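Local coordinates for GGDEF and EAL domain-containing protein (Vibrio cholerae O1 str. 2010EL-1786, PDB 6PWK) that binds the second messenger cyclic di-GMP and, as a LapD-type receptor, probably relays its level to the control of large adhesins and biofilm formation, at residues I180-G183 against K184-K188; V228-T231 against A232-L236; E393-T396 against Q397-F400. One frame throughout, in Å; residues are numbered along the deposited sequence.

Interaction 1: I180-G183 against K184-K188. With C2E (9,9'-[(2R,3R,3aS,5S,7aR,9R,10R,10aS,12S,14aR)-3,5,10,12-tetrahydroxy-5,12-dioxidooctahydro-2H,7H-difuro[3,2-d:3',2'-j][1,3,7,9,2,8]tetraoxadiphosphacyclododecine-2,9-diyl]bis(2-amino-1,9-dihydro-6H-purin-6-one)), chain D.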
loop_
_atom_site.group_PDB
_atom_site.type_symbol
_atom_site.label_atom_id
_atom_site.label_comp_id
_atom_site.label_asym_id
_atom_site.label_seq_id
_atom_site.Cartn_x
_atom_site.Cartn_y
_atom_site.Cartn_z
ATOM N N ILE A 180 -20.748 -5.538 23.214
ATOM C CA ILE A 180 -19.336 -5.891 23.303
ATOM C C ILE A 180 -18.540 -4.937 22.421
ATOM O O ILE A 180 -18.719 -4.906 21.199
ATOM C CB ILE A 180 -19.103 -7.354 22.896
ATOM C CG1 ILE A 180 -19.652 -8.316 23.959
ATOM C CG2 ILE A 180 -17.623 -7.613 22.658
ATOM C CD1 ILE A 180 -21.137 -8.593 23.848
ATOM N N ILE A 181 -17.668 -4.145 23.039
ATOM C CA ILE A 181 -16.831 -3.181 22.336
ATOM C C ILE A 181 -15.383 -3.625 22.479
ATOM O O ILE A 181 -14.907 -3.867 23.596
ATOM C CB ILE A 181 -17.037 -1.750 22.867
ATOM C CG1 ILE A 181 -18.112 -1.023 22.053
ATOM C CG2 ILE A 181 -15.730 -0.958 22.828
ATOM C CD1 ILE A 181 -19.495 -1.651 22.110
ATOM N N LEU A 182 -14.690 -3.748 21.347
ATOM C CA LEU A 182 -13.318 -4.227 21.320
ATOM C C LEU A 182 -12.493 -3.362 20.378
ATOM O O LEU A 182 -13.025 -2.742 19.453
ATOM C CB LEU A 182 -13.241 -5.696 20.874
ATOM C CG LEU A 182 -13.940 -6.739 21.747
ATOM C CD1 LEU A 182 -13.906 -8.103 21.080
ATOM C CD2 LEU A 182 -13.293 -6.799 23.121
ATOM N N GLY A 183 -11.187 -3.322 20.627
ATOM C CA GLY A 183 -10.272 -2.691 19.700
ATOM C C GLY A 183 -10.075 -3.532 18.452
ATOM O O GLY A 183 -10.553 -4.661 18.339
ATOM N N LYS A 184 -9.344 -2.960 17.489
ATOM C CA LYS A 184 -9.162 -3.629 16.204
ATOM C C LYS A 184 -8.466 -4.974 16.372
ATOM O O LYS A 184 -8.904 -5.987 15.815
ATOM C CB LYS A 184 -8.372 -2.732 15.248
ATOM C CG LYS A 184 -9.111 -1.485 14.796
ATOM C CD LYS A 184 -8.384 -0.818 13.639
ATOM C CE LYS A 184 -9.039 0.498 13.248
ATOM N NZ LYS A 184 -8.870 1.547 14.292
ATOM N N GLN A 185 -7.378 -5.004 17.143
ATOM C CA GLN A 185 -6.649 -6.255 17.327
ATOM C C GLN A 185 -7.437 -7.248 18.171
ATOM O O GLN A 185 -7.279 -8.462 18.002
ATOM C CB GLN A 185 -5.280 -5.976 17.947
ATOM C CG GLN A 185 -4.318 -5.289 16.989
ATOM C CD GLN A 185 -3.149 -4.632 17.692
ATOM O OE1 GLN A 185 -2.646 -5.135 18.698
ATOM N NE2 GLN A 185 -2.711 -3.495 17.167
ATOM N N GLN A 186 -8.287 -6.761 19.077
ATOM C CA GLN A 186 -9.127 -7.668 19.851
ATOM C C GLN A 186 -10.162 -8.350 18.966
ATOM O O GLN A 186 -10.409 -9.554 19.107
ATOM C CB GLN A 186 -9.804 -6.913 20.994
ATOM C CG GLN A 186 -8.863 -6.527 22.122
ATOM C CD GLN A 186 -9.523 -5.634 23.155
ATOM O OE1 GLN A 186 -10.398 -4.832 22.831
ATOM N NE2 GLN A 186 -9.107 -5.771 24.407
ATOM N N TRP A 187 -10.780 -7.599 18.048
ATOM C CA TRP A 187 -11.732 -8.199 17.119
ATOM C C TRP A 187 -11.064 -9.274 16.273
ATOM O O TRP A 187 -11.609 -10.369 16.095
ATOM C CB TRP A 187 -12.351 -7.127 16.217
ATOM C CG TRP A 187 -13.503 -6.383 16.821
ATOM C CD1 TRP A 187 -13.566 -5.046 17.079
ATOM C CD2 TRP A 187 -14.761 -6.930 17.235
ATOM N NE1 TRP A 187 -14.783 -4.725 17.628
ATOM C CE2 TRP A 187 -15.536 -5.864 17.736
ATOM C CE3 TRP A 187 -15.309 -8.218 17.230
ATOM C CZ2 TRP A 187 -16.826 -6.044 18.229
ATOM C CZ3 TRP A 187 -16.592 -8.396 17.721
ATOM C CH2 TRP A 187 -17.335 -7.315 18.212
ATOM N N LYS A 188 -9.875 -8.975 15.742
ATOM C CA LYS A 188 -9.175 -9.940 14.901
ATOM C C LYS A 188 -8.863 -11.218 15.671
ATOM O O LYS A 188 -9.022 -12.324 15.143
ATOM C CB LYS A 188 -7.894 -9.320 14.345
ATOM C CG LYS A 188 -7.103 -10.249 13.441
ATOM C CD LYS A 188 -5.714 -9.700 13.164
ATOM C CE LYS A 188 -4.863 -10.711 12.414
ATOM N NZ LYS A 188 -3.410 -10.412 12.546
HETATM P P1 C2E D . -6.112 -1.373 18.269
HETATM O O2P C2E D . -5.763 -1.069 16.833
HETATM O O1P C2E D . -6.145 -2.870 18.323
HETATM O "O5'" C2E D . -4.932 -1.010 19.336
HETATM C "C5'" C2E D . -4.884 -1.677 20.557
HETATM C "C4'" C2E D . -3.658 -1.028 21.240
HETATM O "O4'" C2E D . -2.601 -1.246 20.507
HETATM C "C3'" C2E D . -3.846 0.491 21.062
HETATM O "O3'" C2E D . -4.550 1.042 22.071
HETATM C "C2'" C2E D . -2.409 1.047 21.009
HETATM O "O2'" C2E D . -1.986 1.518 22.360
HETATM C "C1'" C2E D . -1.639 0.029 20.721
HETATM N N9 C2E D . -0.781 0.278 19.589
HETATM C C8 C2E D . -1.766 0.098 18.674
HETATM N N7 C2E D . -1.198 0.294 17.459
HETATM C C5 C2E D . 0.098 0.577 17.622
HETATM C C6 C2E D . 1.267 0.895 16.657
HETATM O O6 C2E D . 1.116 0.925 15.482
HETATM N N1 C2E D . 2.589 1.165 17.159
HETATM C C2 C2E D . 2.841 1.144 18.583
HETATM N N2 C2E D . 4.137 1.403 19.204
HETATM N N3 C2E D . 1.725 0.843 19.466
HETATM C C4 C2E D . 0.351 0.559 18.953
HETATM P P11 C2E D . -5.008 2.609 21.737
HETATM O O21 C2E D . -4.001 3.547 21.108
HETATM O O11 C2E D . -5.293 3.239 23.072
HETATM O O5A C2E D . -6.489 2.450 21.013
HETATM C C5A C2E D . -7.178 1.253 21.259
HETATM C C4A C2E D . -8.272 1.140 20.277
HETATM O O4A C2E D . -8.812 2.312 20.045
HETATM C C3A C2E D . -7.623 0.610 18.821
HETATM O O3A C2E D . -7.623 -0.889 18.741
HETATM C C2A C2E D . -8.350 1.056 17.952
HETATM O O2A C2E D . -9.491 0.097 17.731
HETATM C C1A C2E D . -8.871 2.475 18.542
HETATM N N91 C2E D . -8.130 3.485 18.136
HETATM C C81 C2E D . -7.029 4.010 18.701
HETATM N N71 C2E D . -6.649 5.037 17.922
HETATM C C51 C2E D . -7.506 5.133 16.907
HETATM C C61 C2E D . -7.587 6.091 15.722
HETATM O O61 C2E D . -6.766 6.930 15.624
HETATM N N11 C2E D . -8.627 5.992 14.740
HETATM C C21 C2E D . -9.625 4.964 14.866
HETATM N N21 C2E D . -10.688 4.846 13.877
HETATM N N31 C2E D . -9.538 4.050 16.009
HETATM C C41 C2E D . -8.446 4.163 17.030
#
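L182 and W187 meet across the start of helix 184-197 as a hydrophobic staple: they are the residue just before the N-cap, G183, and the fourth residue after it.

The apolar contact is a CH-pi interaction. L182 CB stands over one face of the indole, 3.8 Å from the centroid of the five-membered ring, only 11° off its normal. L182 CD1 approaches CD2 and CE3 more distantly, and the two side chains cross at about a right angle. Outside the staple, I180 CG2 comes only loosely near W187 CH2, at 4.5 Å.

Two hydrogen bonds fix the turn. W187 N donates to G183 O over 3.0 Å, the first i to i+4 bond of the helix, and meets that oxygen nearly along the C=O axis. G183 N is taken by the side chain of Q186, with OE1 at 2.8 Å. Of the two bonds of a capping box only this one can form, since the N-cap glycine has no side chain; the box is incomplete. Q186 sets CG beside its own backbone N (chi1 -72°) and extends the chain beyond, so that the amide oxygen meets G183 N while the side chain passes across that of L182 at about a right angle. The indole nitrogen is held by N157 on helix 148-164, whose amide also donates to L182 O.

Polar contacts to cyclic di-GMP come from the first N-H groups of the helix, which have no preceding turn to bond to and where the helix dipole would favour an anion. The ligand also bonds R28, E96 and D156, and D68 of the second subunit; D156 forms a salt bridge with K184 NZ as well. K184 N is shared between O2A, at 3.1 Å, and the bridging O3A, at 3.0 Å. Q185 N points almost straight (167°) at phosphate oxygen O1P, 2.7 Å away.

Interaction 2: V228-T231 against A232-L236. With C2E (9,9'-[(2R,3R,3aS,5S,7aR,9R,10R,10aS,12S,14aR)-3,5,10,12-tetrahydroxy-5,12-dioxidooctahydro-2H,7H-difuro[3,2-d:3',2'-j][1,3,7,9,2,8]tetraoxadiphosphacyclododecine-2,9-diyl]bis(2-amino-1,9-dihydro-6H-purin-6-one)), chain C.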
loop_
_atom_site.group_PDB
_atom_site.type_symbol
_atom_site.label_atom_id
_atom_site.label_comp_id
_atom_site.label_asym_id
_atom_site.label_seq_id
_atom_site.Cartn_x
_atom_site.Cartn_y
_atom_site.Cartn_z
ATOM N N VAL A 228 -23.114 -15.345 23.182
ATOM C CA VAL A 228 -23.233 -14.030 22.561
ATOM C C VAL A 228 -22.991 -14.179 21.067
ATOM O O VAL A 228 -22.000 -14.791 20.652
ATOM C CB VAL A 228 -22.245 -13.023 23.177
ATOM C CG1 VAL A 228 -22.389 -11.668 22.506
ATOM C CG2 VAL A 228 -22.463 -12.910 24.676
ATOM N N ARG A 229 -23.882 -13.606 20.263
ATOM C CA ARG A 229 -23.818 -13.715 18.812
ATOM C C ARG A 229 -23.175 -12.470 18.212
ATOM O O ARG A 229 -23.490 -11.345 18.609
ATOM C CB ARG A 229 -25.217 -13.919 18.230
ATOM C CG ARG A 229 -25.246 -14.288 16.758
ATOM C CD ARG A 229 -26.629 -14.783 16.366
ATOM N NE ARG A 229 -26.749 -15.021 14.931
ATOM C CZ ARG A 229 -27.132 -14.098 14.055
ATOM N NH1 ARG A 229 -27.428 -12.873 14.470
ATOM N NH2 ARG A 229 -27.220 -14.397 12.768
ATOM N N TYR A 230 -22.275 -12.679 17.253
ATOM C CA TYR A 230 -21.568 -11.600 16.574
ATOM C C TYR A 230 -21.842 -11.676 15.080
ATOM O O TYR A 230 -21.699 -12.744 14.474
ATOM C CB TYR A 230 -20.058 -11.675 16.827
ATOM C CG TYR A 230 -19.657 -11.624 18.286
ATOM C CD1 TYR A 230 -19.579 -12.783 19.045
ATOM C CD2 TYR A 230 -19.350 -10.416 18.900
ATOM C CE1 TYR A 230 -19.209 -12.743 20.377
ATOM C CE2 TYR A 230 -18.981 -10.366 20.233
ATOM C CZ TYR A 230 -18.912 -11.533 20.966
ATOM O OH TYR A 230 -18.546 -11.489 22.292
ATOM N N THR A 231 -22.229 -10.549 14.488
ATOM C CA THR A 231 -22.457 -10.463 13.052
ATOM C C THR A 231 -21.290 -9.747 12.375
ATOM O O THR A 231 -20.420 -9.164 13.026
ATOM C CB THR A 231 -23.780 -9.755 12.747
ATOM O OG1 THR A 231 -23.702 -8.383 13.158
ATOM C CG2 THR A 231 -24.925 -10.435 13.486
ATOM N N ALA A 232 -21.293 -9.790 11.040
ATOM C CA ALA A 232 -20.109 -9.402 10.277
ATOM C C ALA A 232 -19.817 -7.910 10.390
ATOM O O ALA A 232 -18.651 -7.508 10.448
ATOM C CB ALA A 232 -20.280 -9.809 8.814
ATOM N N ASN A 233 -20.856 -7.072 10.423
ATOM C CA ASN A 233 -20.633 -5.632 10.515
ATOM C C ASN A 233 -20.052 -5.201 11.855
ATOM O O ASN A 233 -19.703 -4.026 12.010
ATOM C CB ASN A 233 -21.933 -4.870 10.253
ATOM C CG ASN A 233 -22.220 -4.700 8.773
ATOM O OD1 ASN A 233 -21.327 -4.837 7.937
ATOM N ND2 ASN A 233 -23.470 -4.389 8.443
ATOM N N GLN A 234 -19.937 -6.111 12.823
ATOM C CA GLN A 234 -19.333 -5.755 14.100
ATOM C C GLN A 234 -17.812 -5.823 14.052
ATOM O O GLN A 234 -17.144 -5.085 14.785
ATOM C CB GLN A 234 -19.864 -6.667 15.208
ATOM C CG GLN A 234 -21.354 -6.516 15.488
ATOM C CD GLN A 234 -21.850 -7.472 16.558
ATOM O OE1 GLN A 234 -22.444 -8.507 16.255
ATOM N NE2 GLN A 234 -21.611 -7.127 17.819
ATOM N N PHE A 235 -17.246 -6.684 13.200
ATOM C CA PHE A 235 -15.806 -6.903 13.183
ATOM C C PHE A 235 -15.140 -6.717 11.827
ATOM O O PHE A 235 -13.906 -6.732 11.771
ATOM C CB PHE A 235 -15.470 -8.315 13.694
ATOM C CG PHE A 235 -16.081 -9.422 12.879
ATOM C CD1 PHE A 235 -15.460 -9.884 11.728
ATOM C CD2 PHE A 235 -17.271 -10.013 13.271
ATOM C CE1 PHE A 235 -16.017 -10.903 10.980
ATOM C CE2 PHE A 235 -17.834 -11.035 12.526
ATOM C CZ PHE A 235 -17.205 -11.479 11.381
ATOM N N LEU A 236 -15.898 -6.558 10.738
ATOM C CA LEU A 236 -15.276 -6.495 9.418
ATOM C C LEU A 236 -14.388 -5.267 9.261
ATOM O O LEU A 236 -13.415 -5.301 8.498
ATOM C CB LEU A 236 -16.344 -6.517 8.326
ATOM C CG LEU A 236 -16.698 -7.903 7.786
ATOM C CD1 LEU A 236 -17.802 -7.805 6.749
ATOM C CD2 LEU A 236 -15.466 -8.576 7.200
HETATM P P1 C2E C . -25.098 -7.251 2.944
HETATM O O2P C2E C . -24.452 -7.712 1.666
HETATM O O1P C2E C . -25.938 -6.069 2.550
HETATM O "O5'" C2E C . -26.168 -8.350 3.517
HETATM C "C5'" C2E C . -27.460 -7.922 3.793
HETATM C "C4'" C2E C . -27.511 -7.616 5.316
HETATM O "O4'" C2E C . -28.662 -7.106 5.639
HETATM C "C3'" C2E C . -27.443 -8.913 6.142
HETATM O "O3'" C2E C . -27.179 -8.552 7.410
HETATM C "C2'" C2E C . -28.907 -9.372 6.068
HETATM O "O2'" C2E C . -29.184 -10.378 7.133
HETATM C "C1'" C2E C . -29.492 -8.258 6.406
HETATM N N9 C2E C . -30.864 -8.000 6.051
HETATM C C8 C2E C . -31.037 -8.972 5.123
HETATM N N7 C2E C . -32.312 -8.856 4.670
HETATM C C5 C2E C . -32.896 -7.838 5.293
HETATM C C6 C2E C . -34.294 -7.199 5.226
HETATM O O6 C2E C . -35.136 -7.615 4.504
HETATM N N1 C2E C . -34.601 -6.075 6.057
HETATM C C2 C2E C . -33.626 -5.517 6.958
HETATM N N2 C2E C . -33.885 -4.372 7.826
HETATM N N3 C2E C . -32.315 -6.143 6.993
HETATM C C4 C2E C . -31.986 -7.312 6.138
HETATM P P11 C2E C . -25.900 -9.383 8.062
HETATM O O21 C2E C . -26.069 -10.859 8.310
HETATM O O11 C2E C . -25.656 -8.777 9.421
HETATM O O5A C2E C . -24.672 -8.940 7.051
HETATM C C5A C2E C . -24.259 -7.617 7.260
HETATM C C4A C2E C . -23.092 -7.315 6.410
HETATM O O4A C2E C . -22.061 -8.003 6.822
HETATM C C3A C2E C . -23.388 -7.775 4.817
HETATM O O3A C2E C . -24.033 -6.647 4.061
HETATM C C2A C2E C . -22.292 -8.035 4.337
HETATM O O2A C2E C . -21.679 -6.795 3.738
HETATM C C1A C2E C . -21.406 -8.577 5.587
HETATM N N91 C2E C . -21.397 -9.889 5.610
HETATM C C81 C2E C . -22.320 -10.743 6.079
HETATM N N71 C2E C . -21.832 -11.980 5.867
HETATM C C51 C2E C . -20.641 -11.873 5.283
HETATM C C61 C2E C . -19.633 -12.915 4.813
HETATM O O61 C2E C . -19.891 -14.056 4.963
HETATM N N11 C2E C . -18.401 -12.523 4.202
HETATM C C21 C2E C . -18.099 -11.130 4.026
HETATM N N21 C2E C . -16.844 -10.735 3.404
HETATM N N31 C2E C . -19.076 -10.138 4.479
HETATM C C41 C2E C . -20.359 -10.557 5.117
#
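Q234 sets CG beside its own backbone N (chi1 -65°) and runs extended beyond it, while T231 holds OG1 between its backbone N and carbonyl carbon (chi1 66°); together these torsions bring the Q234 amide oxygen back to T231. The site is the turn of the EAL domain that leads from strand 228-231 to helix 232-241.

Q234 OE1 receives T231 N at 2.7 Å in a bond close to straight, with the donor somewhat tilted from the amide plane. The T231 hydroxyl adds a weak bond to the same oxygen, 3.3 Å from OG1. In return Q234 N donates to T231 O at 3.1 Å, arriving from above that carbonyl's plane. This exchange, side chain one way and backbone the other, ties both ends of the four-residue turn.

The Q234 and Y230 side chains cross at about a right angle, yet the amide plane lies only 26° from that of the ring, with NE2 near CD2; the Y230 ring itself stacks on F223 of strand 214-225. F235 has A232 O over the centre of one ring face, and its CE2 comes near T231 O.

Cyclic di-GMP lies beside the turn: A232 CB is 3.2 Å from ribose oxygen O4A, and L236 CD1 is 3.5 Å from guanine N31.

Interaction 3: E393-T396 against Q397-F400. With C2E (9,9'-[(2R,3R,3aS,5S,7aR,9R,10R,10aS,12S,14aR)-3,5,10,12-tetrahydroxy-5,12-dioxidooctahydro-2H,7H-difuro[3,2-d:3',2'-j][1,3,7,9,2,8]tetraoxadiphosphacyclododecine-2,9-diyl]bis(2-amino-1,9-dihydro-6H-purin-6-one)), chain C.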
loop_
_atom_site.group_PDB
_atom_site.type_symbol
_atom_site.label_atom_id
_atom_site.label_comp_id
_atom_site.label_asym_id
_atom_site.label_seq_id
_atom_site.Cartn_x
_atom_site.Cartn_y
_atom_site.Cartn_z
ATOM N N GLU A 393 -38.456 -5.322 2.887
ATOM C CA GLU A 393 -39.151 -5.657 4.123
ATOM C C GLU A 393 -40.664 -5.641 4.003
ATOM O O GLU A 393 -41.332 -6.462 4.637
ATOM C CB GLU A 393 -38.755 -4.687 5.244
ATOM C CG GLU A 393 -37.293 -4.664 5.588
ATOM C CD GLU A 393 -37.017 -3.911 6.876
ATOM O OE1 GLU A 393 -36.453 -4.513 7.814
ATOM O OE2 GLU A 393 -37.383 -2.720 6.954
ATOM N N THR A 394 -41.232 -4.718 3.232
ATOM C CA THR A 394 -42.668 -4.489 3.227
ATOM C C THR A 394 -43.239 -4.673 1.829
ATOM O O THR A 394 -42.530 -4.587 0.823
ATOM C CB THR A 394 -43.009 -3.082 3.734
ATOM O OG1 THR A 394 -42.593 -2.111 2.765
ATOM C CG2 THR A 394 -42.306 -2.804 5.056
ATOM N N GLN A 395 -44.549 -4.936 1.786
ATOM C CA GLN A 395 -45.252 -4.988 0.510
ATOM C C GLN A 395 -45.252 -3.628 -0.171
ATOM O O GLN A 395 -45.261 -3.551 -1.405
ATOM C CB GLN A 395 -46.683 -5.488 0.719
ATOM C CG GLN A 395 -47.464 -5.727 -0.568
ATOM C CD GLN A 395 -46.961 -6.927 -1.349
ATOM O OE1 GLN A 395 -46.770 -8.010 -0.793
ATOM N NE2 GLN A 395 -46.742 -6.740 -2.646
ATOM N N THR A 396 -45.237 -2.547 0.613
ATOM C CA THR A 396 -45.102 -1.211 0.042
ATOM C C THR A 396 -43.782 -1.072 -0.708
ATOM O O THR A 396 -43.743 -0.568 -1.837
ATOM C CB THR A 396 -45.207 -0.156 1.144
ATOM O OG1 THR A 396 -46.449 -0.316 1.843
ATOM C CG2 THR A 396 -45.136 1.244 0.552
ATOM N N GLN A 397 -42.684 -1.516 -0.091
ATOM C CA GLN A 397 -41.400 -1.534 -0.786
ATOM C C GLN A 397 -41.446 -2.465 -1.991
ATOM O O GLN A 397 -40.959 -2.119 -3.073
ATOM C CB GLN A 397 -40.288 -1.953 0.172
ATOM C CG GLN A 397 -39.986 -0.944 1.266
ATOM C CD GLN A 397 -39.198 -1.550 2.409
ATOM O OE1 GLN A 397 -38.993 -2.763 2.463
ATOM N NE2 GLN A 397 -38.757 -0.709 3.336
ATOM N N LEU A 398 -42.039 -3.648 -1.823
ATOM C CA LEU A 398 -42.116 -4.609 -2.920
ATOM C C LEU A 398 -42.913 -4.048 -4.090
ATOM O O LEU A 398 -42.514 -4.194 -5.252
ATOM C CB LEU A 398 -42.730 -5.915 -2.424
ATOM C CG LEU A 398 -42.497 -7.179 -3.250
ATOM C CD1 LEU A 398 -41.011 -7.463 -3.381
ATOM C CD2 LEU A 398 -43.213 -8.360 -2.616
ATOM N N ASP A 399 -44.041 -3.393 -3.804
ATOM C CA ASP A 399 -44.863 -2.832 -4.875
ATOM C C ASP A 399 -44.176 -1.647 -5.541
ATOM O O ASP A 399 -44.270 -1.476 -6.763
ATOM C CB ASP A 399 -46.232 -2.418 -4.332
ATOM C CG ASP A 399 -47.063 -3.601 -3.874
ATOM O OD1 ASP A 399 -46.974 -4.676 -4.504
ATOM O OD2 ASP A 399 -47.805 -3.456 -2.880
ATOM N N PHE A 400 -43.486 -0.814 -4.758
ATOM C CA PHE A 400 -42.815 0.349 -5.335
ATOM C C PHE A 400 -41.634 -0.065 -6.205
ATOM O O PHE A 400 -41.379 0.549 -7.247
ATOM C CB PHE A 400 -42.364 1.305 -4.231
ATOM C CG PHE A 400 -43.368 2.374 -3.910
ATOM C CD1 PHE A 400 -44.725 2.142 -4.059
ATOM C CD2 PHE A 400 -42.953 3.622 -3.480
ATOM C CE1 PHE A 400 -45.647 3.129 -3.770
ATOM C CE2 PHE A 400 -43.870 4.614 -3.189
ATOM C CZ PHE A 400 -45.218 4.367 -3.336
HETATM P P1 C2E C . -25.098 -7.251 2.944
HETATM O O2P C2E C . -24.452 -7.712 1.666
HETATM O O1P C2E C . -25.938 -6.069 2.550
HETATM O "O5'" C2E C . -26.168 -8.350 3.517
HETATM C "C5'" C2E C . -27.460 -7.922 3.793
HETATM C "C4'" C2E C . -27.511 -7.616 5.316
HETATM O "O4'" C2E C . -28.662 -7.106 5.639
HETATM C "C3'" C2E C . -27.443 -8.913 6.142
HETATM O "O3'" C2E C . -27.179 -8.552 7.410
HETATM C "C2'" C2E C . -28.907 -9.372 6.068
HETATM O "O2'" C2E C . -29.184 -10.378 7.133
HETATM C "C1'" C2E C . -29.492 -8.258 6.406
HETATM N N9 C2E C . -30.864 -8.000 6.051
HETATM C C8 C2E C . -31.037 -8.972 5.123
HETATM N N7 C2E C . -32.312 -8.856 4.670
HETATM C C5 C2E C . -32.896 -7.838 5.293
HETATM C C6 C2E C . -34.294 -7.199 5.226
HETATM O O6 C2E C . -35.136 -7.615 4.504
HETATM N N1 C2E C . -34.601 -6.075 6.057
HETATM C C2 C2E C . -33.626 -5.517 6.958
HETATM N N2 C2E C . -33.885 -4.372 7.826
HETATM N N3 C2E C . -32.315 -6.143 6.993
HETATM C C4 C2E C . -31.986 -7.312 6.138
HETATM P P11 C2E C . -25.900 -9.383 8.062
HETATM O O21 C2E C . -26.069 -10.859 8.310
HETATM O O11 C2E C . -25.656 -8.777 9.421
HETATM O O5A C2E C . -24.672 -8.940 7.051
HETATM C C5A C2E C . -24.259 -7.617 7.260
HETATM C C4A C2E C . -23.092 -7.315 6.410
HETATM O O4A C2E C . -22.061 -8.003 6.822
HETATM C C3A C2E C . -23.388 -7.775 4.817
HETATM O O3A C2E C . -24.033 -6.647 4.061
HETATM C C2A C2E C . -22.292 -8.035 4.337
HETATM O O2A C2E C . -21.679 -6.795 3.738
HETATM C C1A C2E C . -21.406 -8.577 5.587
HETATM N N91 C2E C . -21.397 -9.889 5.610
HETATM C C81 C2E C . -22.320 -10.743 6.079
HETATM N N71 C2E C . -21.832 -11.980 5.867
HETATM C C51 C2E C . -20.641 -11.873 5.283
HETATM C C61 C2E C . -19.633 -12.915 4.813
HETATM O O61 C2E C . -19.891 -14.056 4.963
HETATM N N11 C2E C . -18.401 -12.523 4.202
HETATM C C21 C2E C . -18.099 -11.130 4.026
HETATM N N21 C2E C . -16.844 -10.735 3.404
HETATM N N31 C2E C . -19.076 -10.138 4.479
HETATM C C41 C2E C . -20.359 -10.557 5.117
#
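A capping box opens helix 395-402, with T394 at the N-cap and Q397 as its partner. T394 OG1 accepts from Q397 N at 2.9 Å, a nearly straight bond (167°). Q397 OE1 answers by taking T394 N at 3.1 Å, met from above the amide plane. The same oxygen also accepts E393 N, 2.6 Å away and nearly in line with its C=O. Two donors thus grip OE1 and fix the rotation of the glutamine amide; the two capping side chains cross at about a right angle.

The bond to E393 N probably helps to position E393, which belongs to the cyclic di-GMP pocket. E393 extends beyond CG to N1 and N2 of a guanine, where OE1 accepts from N2 at 2.6 Å and more weakly from N1.

From the first residue of the helix, Q395 NE2 reaches one turn ahead to donate to D399 OD1 at 2.8 Å. Q395 manages this by a bend at chi2 (70°); the donor lies above the carboxylate plane, although D399 OD1 lies in the amide plane of Q395.

Helix 395-402 is the crossover of the beta-alpha-beta unit between strands 386-389 and 408-409, with L398 packing on V392 and I413, both in loops, and F400 on L364.

Interactions 1 and 2 form one packed cluster, their centres 10 Å apart: W187 CE3 rests 3.5 Å from F235 CB, and I180 CD1 lies 3.6 Å from V228 CG1. This joins the helix start that holds one cyclic di-GMP to the turn that lines the pocket of another. Interaction 3 is remote from interaction 1, about 37 Å between centres, and does not touch interaction 2, their nearest atoms being about 13 Å apart. Interactions 2 and 3 are nevertheless linked through the same ligand, 228-236 contacting one nucleoside and E393 the guanine of the other. The N233 side chain is about 9 Å from the magnesium ion.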